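Side-chain contacts in xylose isomerase-like TIM barrel (Anabaena variabilis ATCC 29413, PDB 2QW5), which probably acts as a zinc-dependent sugar phosphate isomerase or epimerase, holding d-xylose and a zinc ion in the mouth of a TIM barrel: residues 21-24 and 28-31; 50-55 and 65-70. All blocks are in the same frame, centred on the assembly; numbering follows the deposited sequence.

Interaction 1 (21-24 and 28-31)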
ATOM      1  N   ASN A  21      -4.238  24.642   0.291  1.00 19.28           N
ATOM      2  CA  ASN A  21      -4.864  25.252  -0.894  1.00 22.02           C
ATOM      3  C   ASN A  21      -5.542  26.580  -0.542  1.00 24.05           C
ATOM      4  O   ASN A  21      -6.543  26.612   0.191  1.00 24.44           O
ATOM      5  CB  ASN A  21      -5.889  24.288  -1.514  1.00 22.69           C
ATOM      6  CG  ASN A  21      -6.291  24.677  -2.929  1.00 20.58           C
ATOM      7  OD1 ASN A  21      -6.441  25.860  -3.273  1.00 23.01           O
ATOM      8  ND2 ASN A  21      -6.460  23.676  -3.770  1.00 22.18           N
ATOM      9  N   LEU A  22      -4.993  27.660  -1.096  1.00 22.39           N
ATOM     10  CA  LEU A  22      -5.509  28.995  -0.872  1.00 24.39           C
ATOM     11  C   LEU A  22      -6.837  29.279  -1.605  1.00 24.38           C
ATOM     12  O   LEU A  22      -7.480  30.260  -1.256  1.00 25.28           O
ATOM     13  CB  LEU A  22      -4.420  30.084  -1.168  1.00 22.86           C
ATOM     14  CG  LEU A  22      -3.530  30.456   0.034  1.00 20.18           C
ATOM     15  CD1 LEU A  22      -4.344  31.303   1.026  1.00 29.21           C
ATOM     16  CD2 LEU A  22      -2.878  29.289   0.753  1.00 24.63           C
ATOM     17  N   GLN A  23      -7.238  28.445  -2.581  1.00 26.82           N
ATOM     18  CA  GLN A  23      -8.497  28.606  -3.345  1.00 27.51           C
ATOM     19  C   GLN A  23      -8.718  30.078  -3.718  1.00 26.66           C
ATOM     20  O   GLN A  23      -9.716  30.698  -3.297  1.00 25.47           O
ATOM     21  CB  GLN A  23      -9.694  28.117  -2.524  1.00 28.41           C
ATOM     22  CG  GLN A  23      -9.624  26.723  -1.942  1.00 30.08           C
ATOM     23  CD  GLN A  23     -11.015  26.281  -1.447  1.00 32.92           C
ATOM     24  OE1 GLN A  23     -11.978  26.254  -2.236  1.00 34.85           O
ATOM     25  NE2 GLN A  23     -11.120  25.933  -0.167  1.00 27.87           N
ATOM     26  N   PRO A  24      -7.769  30.665  -4.469  1.00 26.33           N
ATOM     27  CA  PRO A  24      -7.838  32.110  -4.791  1.00 28.99           C
ATOM     28  C   PRO A  24      -9.124  32.580  -5.517  1.00 29.38           C
ATOM     29  O   PRO A  24      -9.527  33.732  -5.376  1.00 28.88           O
ATOM     30  CB  PRO A  24      -6.594  32.309  -5.659  1.00 28.65           C
ATOM     31  CG  PRO A  24      -6.361  30.988  -6.286  1.00 26.82           C
ATOM     32  CD  PRO A  24      -6.621  30.045  -5.153  1.00 28.78           C
ATOM     33  N   ASP A  28     -15.848  33.154  -1.061  1.00 38.06           N
ATOM     34  CA  ASP A  28     -16.180  32.952   0.360  1.00 36.68           C
ATOM     35  C   ASP A  28     -14.950  32.541   1.185  1.00 34.63           C
ATOM     36  O   ASP A  28     -14.826  32.911   2.363  1.00 32.07           O
ATOM     37  CB  ASP A  28     -17.304  31.913   0.523  1.00 39.34           C
ATOM     38  CG  ASP A  28     -18.644  32.404  -0.022  1.00 43.57           C
ATOM     39  OD1 ASP A  28     -18.676  33.205  -0.987  1.00 49.65           O
ATOM     40  OD2 ASP A  28     -19.675  31.964   0.509  1.00 58.45           O
ATOM     41  N   TYR A  29     -14.070  31.745   0.566  1.00 31.28           N
ATOM     42  CA  TYR A  29     -12.820  31.328   1.212  1.00 32.44           C
ATOM     43  C   TYR A  29     -11.861  32.524   1.408  1.00 31.34           C
ATOM     44  O   TYR A  29     -11.208  32.600   2.443  1.00 33.57           O
ATOM     45  CB  TYR A  29     -12.135  30.189   0.445  1.00 31.49           C
ATOM     46  CG  TYR A  29     -11.090  29.499   1.273  1.00 33.82           C
ATOM     47  CD1 TYR A  29     -11.461  28.690   2.353  1.00 32.62           C
ATOM     48  CD2 TYR A  29      -9.738  29.632   0.983  1.00 33.12           C
ATOM     49  CE1 TYR A  29     -10.496  28.046   3.138  1.00 38.91           C
ATOM     50  CE2 TYR A  29      -8.768  28.977   1.746  1.00 30.21           C
ATOM     51  CZ  TYR A  29      -9.152  28.188   2.820  1.00 37.33           C
ATOM     52  OH  TYR A  29      -8.214  27.544   3.574  1.00 36.10           O
ATOM     53  N   ARG A  30     -11.809  33.463   0.458  1.00 29.56           N
ATOM     54  CA  ARG A  30     -10.982  34.679   0.648  1.00 30.67           C
ATOM     55  C   ARG A  30     -11.261  35.376   1.949  1.00 29.45           C
ATOM     56  O   ARG A  30     -10.346  35.945   2.556  1.00 29.85           O
ATOM     57  CB  ARG A  30     -11.240  35.737  -0.403  1.00 30.35           C
ATOM     58  CG  ARG A  30     -10.787  35.439  -1.718  1.00 27.79           C
ATOM     59  CD  ARG A  30     -11.177  36.573  -2.617  1.00 39.09           C
ATOM     60  NE  ARG A  30     -10.748  36.316  -3.983  1.00 42.58           N
ATOM     61  CZ  ARG A  30     -11.014  37.111  -5.015  1.00 44.14           C
ATOM     62  NH1 ARG A  30     -11.695  38.250  -4.851  1.00 42.01           N
ATOM     63  NH2 ARG A  30     -10.590  36.758  -6.230  1.00 45.85           N
ATOM     64  N   ARG A  31     -12.537  35.404   2.341  1.00 28.16           N
ATOM     65  CA  ARG A  31     -12.931  36.026   3.600  1.00 29.02           C
ATOM     66  C   ARG A  31     -12.310  35.360   4.802  1.00 27.63           C
ATOM     67  O   ARG A  31     -11.941  36.044   5.764  1.00 28.75           O
ATOM     68  CB  ARG A  31     -14.470  36.114   3.726  1.00 28.16           C
ATOM     69  CG  ARG A  31     -15.032  37.214   2.825  1.00 33.32           C
ATOM     70  CD  ARG A  31     -16.514  37.466   2.996  1.00 38.13           C
ATOM     71  NE  ARG A  31     -17.323  36.685   2.059  1.00 57.01           N
ATOM     72  CZ  ARG A  31     -17.458  36.938   0.743  1.00 64.64           C
ATOM     73  NH1 ARG A  31     -16.789  37.944   0.139  1.00 72.86           N
ATOM     74  NH2 ARG A  31     -18.244  36.147  -0.003  1.00 61.36           N
TER
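The carbonyl oxygen of Pro-24 is gripped by two N-H groups of a single side chain, the guanidinium of Arg-30. NE donates the straighter bond, 3.2 Å to Pro-24 O with an N-H...O angle of 155°, while NH2 reaches the same Pro-24 O by a weak bond of 3.3 Å. The oxygen lies at the edge of the guanidinium, almost in its plane, where both N-H groups can converge on it. An extended chain from CG to NE carries the group from the helix to the loop, and arginine suits the place because it combines this length with paired donors.

Tyr-29 lies against the rest of the loop. Its CG is anti to the backbone N (chi1 -164°), which turns the ring so that one face meets the Gln-23 amide. The amide nitrogen NE2 of Gln-23 sits 3.7 Å above the centre of that ring face, the amide and ring planes 28° apart, and Gln-23 OE1 is bonded to Asn-26. Leu-22 O comes to the ring edge, near its plane, 3.2 Å from Tyr-29 CD2, so the slightly positive ring hydrogens face a carbonyl.

These residues join the loop that leaves the first barrel strand, 11-14, to the start of helix 27-42, within the first beta-alpha step of the TIM barrel. The loop turns here: Asn-21 OD1 accepts from the backbone N of Gln-23 at 2.8 Å, an Asx turn for which the short asparagine side chain is well suited. The CB of Leu-22 leaves the backbone away from the 28-31 segment, and the side chain packs on Phe-50 of strand 47-51.

Interaction 2 (50-55 and 65-70)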
ATOM      1  N   PHE A  50       2.162  31.169   1.791  1.00 19.32           N
ATOM      2  CA  PHE A  50       1.038  30.590   1.056  1.00 21.95           C
ATOM      3  C   PHE A  50       1.518  29.402   0.254  1.00 19.18           C
ATOM      4  O   PHE A  50       2.372  29.580  -0.622  1.00 17.50           O
ATOM      5  CB  PHE A  50       0.492  31.631   0.085  1.00 20.86           C
ATOM      6  CG  PHE A  50      -0.470  32.628   0.692  1.00 16.04           C
ATOM      7  CD1 PHE A  50      -0.649  32.787   2.075  1.00 22.80           C
ATOM      8  CD2 PHE A  50      -1.130  33.507  -0.179  1.00 16.65           C
ATOM      9  CE1 PHE A  50      -1.569  33.730   2.567  1.00 18.54           C
ATOM     10  CE2 PHE A  50      -2.009  34.456   0.304  1.00 17.41           C
ATOM     11  CZ  PHE A  50      -2.227  34.575   1.669  1.00 16.99           C
ATOM     12  N   PRO A  51       1.016  28.178   0.583  1.00 21.26           N
ATOM     13  CA  PRO A  51       1.287  27.069  -0.325  1.00 19.03           C
ATOM     14  C   PRO A  51       0.528  27.287  -1.626  1.00 16.73           C
ATOM     15  O   PRO A  51      -0.597  27.765  -1.592  1.00 17.66           O
ATOM     16  CB  PRO A  51       0.747  25.838   0.420  1.00 19.80           C
ATOM     17  CG  PRO A  51      -0.301  26.377   1.366  1.00 20.55           C
ATOM     18  CD  PRO A  51       0.241  27.730   1.766  1.00 24.90           C
ATOM     19  N   ILE A  52       1.164  27.001  -2.769  1.00 14.62           N
ATOM     20  CA  ILE A  52       0.499  27.099  -4.063  1.00 14.56           C
ATOM     21  C   ILE A  52       0.200  25.690  -4.530  1.00 15.20           C
ATOM     22  O   ILE A  52       1.132  24.935  -4.936  1.00 16.69           O
ATOM     23  CB  ILE A  52       1.288  27.912  -5.121  1.00 13.88           C
ATOM     24  CG1 ILE A  52       1.600  29.329  -4.576  1.00 16.76           C
ATOM     25  CG2 ILE A  52       0.546  27.951  -6.501  1.00 14.09           C
ATOM     26  CD1 ILE A  52       0.383  30.194  -4.142  1.00 20.33           C
ATOM     27  N   ALA A  53      -1.086  25.302  -4.417  1.00 18.03           N
ATOM     28  CA  ALA A  53      -1.529  23.945  -4.828  1.00 16.60           C
ATOM     29  C   ALA A  53      -1.308  23.753  -6.308  1.00 18.58           C
ATOM     30  O   ALA A  53      -1.543  24.702  -7.060  1.00 17.72           O
ATOM     31  CB  ALA A  53      -3.000  23.702  -4.479  1.00 19.90           C
ATOM     32  N   PRO A  54      -0.816  22.561  -6.733  1.00 17.46           N
ATOM     33  CA  PRO A  54      -0.620  22.325  -8.170  1.00 21.28           C
ATOM     34  C   PRO A  54      -1.949  22.159  -8.910  1.00 23.43           C
ATOM     35  O   PRO A  54      -2.988  21.865  -8.277  1.00 19.67           O
ATOM     36  CB  PRO A  54       0.239  21.052  -8.222  1.00 20.86           C
ATOM     37  CG  PRO A  54       0.024  20.400  -6.913  1.00 24.56           C
ATOM     38  CD  PRO A  54      -0.437  21.384  -5.927  1.00 19.52           C
ATOM     39  N   GLY A  55      -1.906  22.399 -10.214  1.00 23.63           N
ATOM     40  CA  GLY A  55      -3.078  22.283 -11.097  1.00 23.40           C
ATOM     41  C   GLY A  55      -2.681  21.816 -12.481  1.00 25.48           C
ATOM     42  O   GLY A  55      -1.571  21.317 -12.675  1.00 28.74           O
ATOM     43  N   GLU A  65      -4.191  35.032 -12.873  1.00 23.33           N
ATOM     44  CA  GLU A  65      -5.300  35.959 -12.706  1.00 26.63           C
ATOM     45  C   GLU A  65      -5.961  35.792 -11.342  1.00 22.96           C
ATOM     46  O   GLU A  65      -6.199  36.769 -10.657  1.00 18.88           O
ATOM     47  CB  GLU A  65      -6.296  35.740 -13.852  1.00 26.68           C
ATOM     48  CG  GLU A  65      -7.519  36.629 -13.843  1.00 37.80           C
ATOM     49  CD  GLU A  65      -8.240  36.570 -15.189  1.00 40.84           C
ATOM     50  OE1 GLU A  65      -8.564  35.433 -15.646  1.00 56.02           O
ATOM     51  OE2 GLU A  65      -8.463  37.658 -15.782  1.00 60.15           O
ATOM     52  N   ASN A  66      -6.208  34.556 -10.915  1.00 21.47           N
ATOM     53  CA  ASN A  66      -6.822  34.335  -9.594  1.00 21.29           C
ATOM     54  C   ASN A  66      -5.960  34.818  -8.442  1.00 20.01           C
ATOM     55  O   ASN A  66      -6.449  35.496  -7.551  1.00 19.17           O
ATOM     56  CB  ASN A  66      -7.182  32.859  -9.382  1.00 21.67           C
ATOM     57  CG  ASN A  66      -8.303  32.394 -10.283  1.00 25.25           C
ATOM     58  OD1 ASN A  66      -9.087  33.196 -10.824  1.00 25.52           O
ATOM     59  ND2 ASN A  66      -8.395  31.092 -10.439  1.00 22.45           N
ATOM     60  N   TYR A  67      -4.677  34.467  -8.448  1.00 18.67           N
ATOM     61  CA  TYR A  67      -3.769  34.922  -7.360  1.00 17.11           C
ATOM     62  C   TYR A  67      -3.549  36.458  -7.397  1.00 17.39           C
ATOM     63  O   TYR A  67      -3.364  37.079  -6.352  1.00 18.45           O
ATOM     64  CB  TYR A  67      -2.439  34.123  -7.373  1.00 15.89           C
ATOM     65  CG  TYR A  67      -2.620  32.693  -6.845  1.00 15.50           C
ATOM     66  CD1 TYR A  67      -2.757  32.459  -5.476  1.00 19.07           C
ATOM     67  CD2 TYR A  67      -2.559  31.576  -7.688  1.00 22.57           C
ATOM     68  CE1 TYR A  67      -2.894  31.166  -4.954  1.00 21.20           C
ATOM     69  CE2 TYR A  67      -2.689  30.256  -7.167  1.00 21.99           C
ATOM     70  CZ  TYR A  67      -2.845  30.069  -5.807  1.00 17.22           C
ATOM     71  OH  TYR A  67      -2.993  28.811  -5.285  1.00 18.73           O
ATOM     72  N   THR A  68      -3.565  37.048  -8.599  1.00 19.65           N
ATOM     73  CA  THR A  68      -3.471  38.509  -8.745  1.00 17.99           C
ATOM     74  C   THR A  68      -4.708  39.107  -8.052  1.00 20.30           C
ATOM     75  O   THR A  68      -4.593  40.040  -7.262  1.00 24.35           O
ATOM     76  CB  THR A  68      -3.413  38.950 -10.206  1.00 16.18           C
ATOM     77  OG1 THR A  68      -2.210  38.457 -10.822  1.00 22.54           O
ATOM     78  CG2 THR A  68      -3.460  40.502 -10.310  1.00 16.68           C
ATOM     79  N   ASN A  69      -5.869  38.516  -8.296  1.00 22.61           N
ATOM     80  CA  ASN A  69      -7.110  38.968  -7.655  1.00 22.66           C
ATOM     81  C   ASN A  69      -7.106  38.766  -6.142  1.00 23.81           C
ATOM     82  O   ASN A  69      -7.708  39.566  -5.415  1.00 26.92           O
ATOM     83  CB  ASN A  69      -8.331  38.288  -8.305  1.00 26.97           C
ATOM     84  CG  ASN A  69      -8.534  38.690  -9.775  1.00 32.27           C
ATOM     85  OD1 ASN A  69      -7.977  39.663 -10.256  1.00 29.66           O
ATOM     86  ND2 ASN A  69      -9.332  37.919 -10.483  1.00 36.19           N
ATOM     87  N   LEU A  70      -6.449  37.703  -5.656  1.00 22.21           N
ATOM     88  CA  LEU A  70      -6.305  37.476  -4.221  1.00 20.74           C
ATOM     89  C   LEU A  70      -5.444  38.594  -3.629  1.00 21.39           C
ATOM     90  O   LEU A  70      -5.820  39.191  -2.627  1.00 21.01           O
ATOM     91  CB  LEU A  70      -5.723  36.070  -3.892  1.00 20.27           C
ATOM     92  CG  LEU A  70      -5.514  35.702  -2.410  1.00 20.09           C
ATOM     93  CD1 LEU A  70      -6.829  35.791  -1.599  1.00 21.85           C
ATOM     94  CD2 LEU A  70      -4.875  34.337  -2.250  1.00 20.43           C
TER
HETATM   95  O   HOH W   1      -2.814  27.145  -3.083  1.00 19.30           O
HETATM   96  O   HOH W   2      -3.291  26.770  -6.900  1.00 21.34           O
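Tyr-67 meets Ile-52 where its helix faces the 50-55 segment, and its CB starts the ring off in that direction, with CG anti to the carbonyl carbon (chi1 -74°). Along one side of the ring, CD1 and CE1 meet the CD1 methyl of Ile-52, with CE1 the nearer at 3.5 Å. CZ faces both methyls, 3.6 Å from Ile-52 CD1 and farther from CG2, while CE2 and OH also approach Ile-52 CG2. A beta-branched residue suits this place, since its two arms spread across the outer half of the ring.

At the tip, OH bonds to two waters lying close to the ring plane. Water 1, 2.8 Å from Tyr-67 OH, donates to Pro-51 O and accepts from Ala-53 N; water 2, 2.6 Å from Tyr-67 OH, donates to Ala-53 O. A phenylalanine here would keep the apolar contact, but water 2 would probably be held less firmly and the water link from helix to loop would be lost.

One turn further on, Leu-70 CD2 packs 3.8 Å from Phe-50 CE2, an apolar contact between two buried side chains. The contact lies within the beta-alpha-beta unit of strand 47-51, helix 60-76 and strand 83-87: Ile-117 of helix 101-120 touches both Ile-52 and Tyr-67, Val-33 of helix 27-42 packs on Phe-50, and strand 83-87 bonds to the backbone of Phe-50 and Ile-52.

In the fold
Interaction 1 and interaction 2 follow one another along the chain, in neighbouring beta-alpha units of the barrel, with centres about 9 Å apart. They also touch directly: Pro-24 CG packs 3.7 Å from Tyr-67 CZ, Arg-30 NH2 lies 3.4 Å from Asn-69 CB, and Leu-22 CD2 approaches Pro-51 O at 3.6 Å. Segment 21-24 therefore touches both elements of the second unit, helix 60-76 through Pro-24 and strand 47-51 through Leu-22. Neither contact includes a zinc ligand or a residue of the sugar pocket. The side chains of Leu-22 and Ile-52 are about 12 Å and 10 Å from the bound d-xylose, and that of Phe-50 is about 13 Å from the zinc ion.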